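Local coordinates for protein N-acetylglucosamine-6-phosphate deacetylase (Thermotoga maritima, PDB 1O12) that probably removes the acetyl group from N-acetylglucosamine-6-phosphate, using one bound divalent metal ion, at residues Y83-T97 with S118-I131. Sequence-based numbering, arbitrary orientation.
Sequences YSQGVTTFLATTVST and STSLLGVHLEGPYI. With FE (Fe (III) ion), chain C.
F90 and L121 are paired in parallel strands 87-93 and 121-127; segments 83-97 and 118-131 exchange five backbone hydrogen bonds, from F90 N to S120 O (2.8 Å) through to T94 N to H125 O. L121 lays CD1 over one face of the F90 ring, 4.3 Å from its centroid, and touches A92 CB; S120 OG meets the same ring at its edge. On the other face of the pair T93 runs alongside H125: OG1 of T93 lies beside the backbone N (chi1 -44°) and turns back to L91 O at 2.9 Å, which leaves CG2 anti to that N and over the imidazole, 3.8 Å from its centroid. H125 ND1 is bonded to P60 O, helping fix the ring's rotation. A serine at T93 lacks CG2 and would probably open a gap between the H125 ring and E127 CB, losing the CH-pi contact. One water links T94 OG1, V95 O and G128 O. E127 OE2 binds the iron at 2.2 Å, alongside H188 and H209; H139 NE2 also bonds to OE2, and H61 NE2 to OE1. Helix 99-115 connects the strands in a beta-alpha-beta unit of the TIM barrel; strand 52-59 flanks 87-93, 159-164 flanks 121-127, and helix 75-83 packs on F90 through M78 and L82.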
loop_
_atom_site.group_PDB
_atom_site.type_symbol
_atom_site.label_atom_id
_atom_site.label_comp_id
_atom_site.label_asym_id
_atom_site.label_seq_id
_atom_site.Cartn_x
_atom_site.Cartn_y
_atom_site.Cartn_z
ATOM N N TYR A 83 21.692 -25.420 8.391
ATOM C CA TYR A 83 20.889 -26.627 8.436
ATOM C C TYR A 83 20.086 -26.642 9.727
ATOM O O TYR A 83 18.967 -27.157 9.766
ATOM C CB TYR A 83 21.775 -27.873 8.325
ATOM C CG TYR A 83 22.271 -28.120 6.908
ATOM C CD1 TYR A 83 21.396 -28.028 5.816
ATOM C CD2 TYR A 83 23.614 -28.447 6.646
ATOM C CE1 TYR A 83 21.843 -28.246 4.514
ATOM C CE2 TYR A 83 24.066 -28.673 5.340
ATOM C CZ TYR A 83 23.178 -28.564 4.291
ATOM O OH TYR A 83 23.601 -28.742 3.014
ATOM N N SER A 84 20.644 -26.058 10.783
ATOM C CA SER A 84 19.954 -25.992 12.075
ATOM C C SER A 84 18.828 -24.967 12.045
ATOM O O SER A 84 18.133 -24.790 13.033
ATOM C CB SER A 84 20.907 -25.600 13.190
ATOM O OG SER A 84 21.303 -24.251 13.059
ATOM N N GLN A 85 18.670 -24.274 10.924
ATOM C CA GLN A 85 17.599 -23.303 10.786
ATOM C C GLN A 85 16.647 -23.817 9.714
ATOM O O GLN A 85 15.712 -23.123 9.306
ATOM C CB GLN A 85 18.167 -21.933 10.398
ATOM C CG GLN A 85 18.971 -21.296 11.489
ATOM C CD GLN A 85 18.167 -21.136 12.758
ATOM O OE1 GLN A 85 17.090 -20.578 12.736
ATOM N NE2 GLN A 85 18.690 -21.633 13.872
ATOM N N GLY A 86 16.903 -25.049 9.266
ATOM C CA GLY A 86 16.076 -25.677 8.250
ATOM C C GLY A 86 16.358 -25.195 6.838
ATOM O O GLY A 86 15.650 -25.583 5.910
ATOM N N VAL A 87 17.385 -24.353 6.675
ATOM C CA VAL A 87 17.773 -23.805 5.373
ATOM C C VAL A 87 18.568 -24.812 4.546
ATOM O O VAL A 87 19.640 -25.253 4.946
ATOM C CB VAL A 87 18.649 -22.541 5.526
ATOM C CG1 VAL A 87 19.099 -22.065 4.147
ATOM C CG2 VAL A 87 17.861 -21.413 6.261
ATOM N N THR A 88 18.041 -25.168 3.385
ATOM C CA THR A 88 18.701 -26.118 2.515
ATOM C C THR A 88 19.234 -25.518 1.192
ATOM O O THR A 88 19.771 -26.236 0.353
ATOM C CB THR A 88 17.763 -27.282 2.208
ATOM O OG1 THR A 88 16.520 -26.775 1.720
ATOM C CG2 THR A 88 17.522 -28.103 3.452
ATOM N N THR A 89 19.047 -24.220 0.992
ATOM C CA THR A 89 19.556 -23.534 -0.182
ATOM C C THR A 89 19.780 -22.094 0.243
ATOM O O THR A 89 18.891 -21.456 0.813
ATOM C CB THR A 89 18.583 -23.505 -1.386
ATOM O OG1 THR A 89 18.265 -24.833 -1.803
ATOM C CG2 THR A 89 19.238 -22.786 -2.568
ATOM N N PHE A 90 20.978 -21.587 -0.009
ATOM C CA PHE A 90 21.272 -20.207 0.323
ATOM C C PHE A 90 22.247 -19.579 -0.670
ATOM O O PHE A 90 22.887 -20.255 -1.493
ATOM C CB PHE A 90 21.778 -20.088 1.760
ATOM C CG PHE A 90 23.242 -20.446 1.953
ATOM C CD1 PHE A 90 24.210 -19.436 2.103
ATOM C CD2 PHE A 90 23.635 -21.765 2.097
ATOM C CE1 PHE A 90 25.547 -19.757 2.409
ATOM C CE2 PHE A 90 24.941 -22.086 2.396
ATOM C CZ PHE A 90 25.905 -21.079 2.556
ATOM N N LEU A 91 22.301 -18.259 -0.596
ATOM C CA LEU A 91 23.142 -17.440 -1.441
ATOM C C LEU A 91 23.977 -16.577 -0.501
ATOM O O LEU A 91 23.445 -15.710 0.213
ATOM C CB LEU A 91 22.246 -16.562 -2.330
ATOM C CG LEU A 91 22.158 -16.688 -3.854
ATOM C CD1 LEU A 91 22.270 -18.128 -4.305
ATOM C CD2 LEU A 91 20.847 -16.030 -4.315
ATOM N N ALA A 92 25.279 -16.857 -0.487
ATOM C CA ALA A 92 26.253 -16.111 0.306
ATOM C C ALA A 92 26.252 -14.740 -0.356
ATOM O O ALA A 92 26.589 -14.601 -1.510
ATOM C CB ALA A 92 27.615 -16.770 0.199
ATOM N N THR A 93 25.854 -13.730 0.390
ATOM C CA THR A 93 25.707 -12.382 -0.129
ATOM C C THR A 93 26.861 -11.475 0.206
ATOM O O THR A 93 27.337 -11.443 1.334
ATOM C CB THR A 93 24.386 -11.775 0.417
ATOM O OG1 THR A 93 23.358 -12.774 0.321
ATOM C CG2 THR A 93 23.962 -10.532 -0.376
ATOM N N THR A 94 27.302 -10.719 -0.782
ATOM C CA THR A 94 28.411 -9.801 -0.587
ATOM C C THR A 94 27.889 -8.407 -0.288
ATOM O O THR A 94 26.680 -8.166 -0.263
ATOM C CB THR A 94 29.238 -9.708 -1.865
ATOM O OG1 THR A 94 28.392 -9.258 -2.937
ATOM C CG2 THR A 94 29.815 -11.074 -2.232
ATOM N N VAL A 95 28.811 -7.488 -0.033
ATOM C CA VAL A 95 28.447 -6.091 0.159
ATOM C C VAL A 95 29.287 -5.358 -0.900
ATOM O O VAL A 95 30.042 -6.005 -1.616
ATOM C CB VAL A 95 28.788 -5.593 1.576
ATOM C CG1 VAL A 95 27.839 -6.215 2.568
ATOM C CG2 VAL A 95 30.220 -5.936 1.929
ATOM N N SER A 96 29.145 -4.042 -1.036
ATOM C CA SER A 96 29.952 -3.314 -2.016
ATOM C C SER A 96 31.438 -3.547 -1.713
ATOM O O SER A 96 31.879 -3.504 -0.553
ATOM C CB SER A 96 29.641 -1.823 -1.979
ATOM O OG SER A 96 28.334 -1.586 -2.465
ATOM N N THR A 97 32.202 -3.806 -2.767
ATOM C CA THR A 97 33.612 -4.081 -2.589
ATOM C C THR A 97 34.394 -3.932 -3.897
ATOM O O THR A 97 33.872 -3.424 -4.891
ATOM C CB THR A 97 33.775 -5.513 -1.988
ATOM O OG1 THR A 97 35.096 -5.656 -1.447
ATOM C CG2 THR A 97 33.486 -6.603 -3.056
ATOM N N SER A 118 26.746 -31.655 -3.135
ATOM C CA SER A 118 25.403 -31.682 -2.581
ATOM C C SER A 118 25.139 -30.524 -1.571
ATOM O O SER A 118 24.162 -30.554 -0.817
ATOM C CB SER A 118 25.089 -33.056 -1.952
ATOM O OG SER A 118 25.713 -33.201 -0.694
ATOM N N THR A 119 25.997 -29.501 -1.593
ATOM C CA THR A 119 25.868 -28.329 -0.715
ATOM C C THR A 119 24.573 -27.498 -0.840
ATOM O O THR A 119 23.871 -27.506 -1.863
ATOM C CB THR A 119 27.045 -27.318 -0.929
ATOM O OG1 THR A 119 26.868 -26.218 -0.040
ATOM C CG2 THR A 119 27.063 -26.764 -2.360
ATOM N N SER A 120 24.289 -26.743 0.205
ATOM C CA SER A 120 23.118 -25.888 0.202
ATOM C C SER A 120 23.478 -24.554 -0.468
ATOM O O SER A 120 22.617 -23.731 -0.741
ATOM C CB SER A 120 22.593 -25.692 1.641
ATOM O OG SER A 120 23.626 -25.309 2.549
ATOM N N LEU A 121 24.753 -24.356 -0.769
ATOM C CA LEU A 121 25.179 -23.122 -1.417
ATOM C C LEU A 121 24.864 -23.102 -2.919
ATOM O O LEU A 121 25.478 -23.804 -3.712
ATOM C CB LEU A 121 26.665 -22.919 -1.198
ATOM C CG LEU A 121 27.293 -21.759 -1.964
ATOM C CD1 LEU A 121 26.938 -20.437 -1.290
ATOM C CD2 LEU A 121 28.818 -21.929 -1.985
ATOM N N LEU A 122 23.899 -22.286 -3.304
ATOM C CA LEU A 122 23.504 -22.181 -4.694
ATOM C C LEU A 122 24.483 -21.277 -5.417
ATOM O O LEU A 122 24.746 -21.437 -6.598
ATOM C CB LEU A 122 22.122 -21.566 -4.796
ATOM C CG LEU A 122 21.182 -21.898 -5.972
ATOM C CD1 LEU A 122 20.614 -20.612 -6.534
ATOM C CD2 LEU A 122 21.865 -22.713 -7.028
ATOM N N GLY A 123 25.019 -20.312 -4.702
ATOM C CA GLY A 123 25.944 -19.401 -5.328
ATOM C C GLY A 123 26.155 -18.133 -4.530
ATOM O O GLY A 123 26.082 -18.120 -3.286
ATOM N N VAL A 124 26.369 -17.049 -5.264
ATOM C CA VAL A 124 26.643 -15.782 -4.647
ATOM C C VAL A 124 25.677 -14.691 -5.041
ATOM O O VAL A 124 25.336 -14.556 -6.211
ATOM C CB VAL A 124 28.081 -15.347 -4.990
ATOM C CG1 VAL A 124 28.324 -13.882 -4.580
ATOM C CG2 VAL A 124 29.051 -16.282 -4.279
ATOM N N HIS A 125 25.232 -13.929 -4.044
ATOM C CA HIS A 125 24.324 -12.799 -4.269
ATOM C C HIS A 125 25.185 -11.561 -4.101
ATOM O O HIS A 125 25.726 -11.282 -3.009
ATOM C CB HIS A 125 23.163 -12.797 -3.262
ATOM C CG HIS A 125 22.292 -11.580 -3.333
ATOM N ND1 HIS A 125 21.149 -11.441 -2.566
ATOM C CD2 HIS A 125 22.408 -10.434 -4.045
ATOM C CE1 HIS A 125 20.604 -10.260 -2.802
ATOM N NE2 HIS A 125 21.348 -9.628 -3.694
ATOM N N LEU A 126 25.338 -10.852 -5.217
ATOM C CA LEU A 126 26.154 -9.656 -5.253
ATOM C C LEU A 126 25.298 -8.423 -4.972
ATOM O O LEU A 126 24.628 -7.888 -5.872
ATOM C CB LEU A 126 26.865 -9.541 -6.620
ATOM C CG LEU A 126 27.834 -10.654 -7.072
ATOM C CD1 LEU A 126 28.196 -10.475 -8.534
ATOM C CD2 LEU A 126 29.095 -10.618 -6.249
ATOM N N GLU A 127 25.314 -8.011 -3.705
ATOM C CA GLU A 127 24.580 -6.839 -3.254
ATOM C C GLU A 127 25.556 -5.684 -3.374
ATOM O O GLU A 127 26.460 -5.542 -2.566
ATOM C CB GLU A 127 24.150 -6.983 -1.793
ATOM C CG GLU A 127 22.978 -6.067 -1.414
ATOM C CD GLU A 127 22.894 -5.788 0.065
ATOM O OE1 GLU A 127 22.868 -6.724 0.890
ATOM O OE2 GLU A 127 22.854 -4.604 0.418
ATOM N N GLY A 128 25.364 -4.851 -4.378
ATOM C CA GLY A 128 26.296 -3.769 -4.584
ATOM C C GLY A 128 27.311 -4.365 -5.549
ATOM O O GLY A 128 27.284 -5.572 -5.782
ATOM N N PRO A 129 28.259 -3.584 -6.068
ATOM C CA PRO A 129 28.486 -2.158 -5.822
ATOM C C PRO A 129 27.742 -1.191 -6.743
ATOM O O PRO A 129 27.953 0.016 -6.649
ATOM C CB PRO A 129 29.991 -2.039 -5.989
ATOM C CG PRO A 129 30.213 -2.946 -7.227
ATOM C CD PRO A 129 29.300 -4.144 -6.956
ATOM N N TYR A 130 26.892 -1.696 -7.632
ATOM C CA TYR A 130 26.162 -0.815 -8.537
ATOM C C TYR A 130 24.879 -0.237 -7.919
ATOM O O TYR A 130 23.755 -0.389 -8.432
ATOM C CB TYR A 130 25.860 -1.557 -9.832
ATOM C CG TYR A 130 27.051 -2.332 -10.313
ATOM C CD1 TYR A 130 28.250 -1.682 -10.622
ATOM C CD2 TYR A 130 27.015 -3.726 -10.386
ATOM C CE1 TYR A 130 29.387 -2.399 -10.980
ATOM C CE2 TYR A 130 28.144 -4.456 -10.744
ATOM C CZ TYR A 130 29.328 -3.793 -11.032
ATOM O OH TYR A 130 30.463 -4.524 -11.306
ATOM N N ILE A 131 25.050 0.468 -6.815
ATOM C CA ILE A 131 23.914 1.038 -6.158
ATOM C C ILE A 131 24.026 2.533 -6.035
ATOM O O ILE A 131 24.994 3.141 -6.491
ATOM C CB ILE A 131 23.703 0.385 -4.765
ATOM C CG1 ILE A 131 24.967 0.507 -3.904
ATOM C CG2 ILE A 131 23.303 -1.072 -4.962
ATOM C CD1 ILE A 131 24.844 -0.168 -2.521
HETATM FE FE FE C . 21.428 -3.711 1.831
HETATM O O HOH W 1 29.486 -6.637 -4.439
#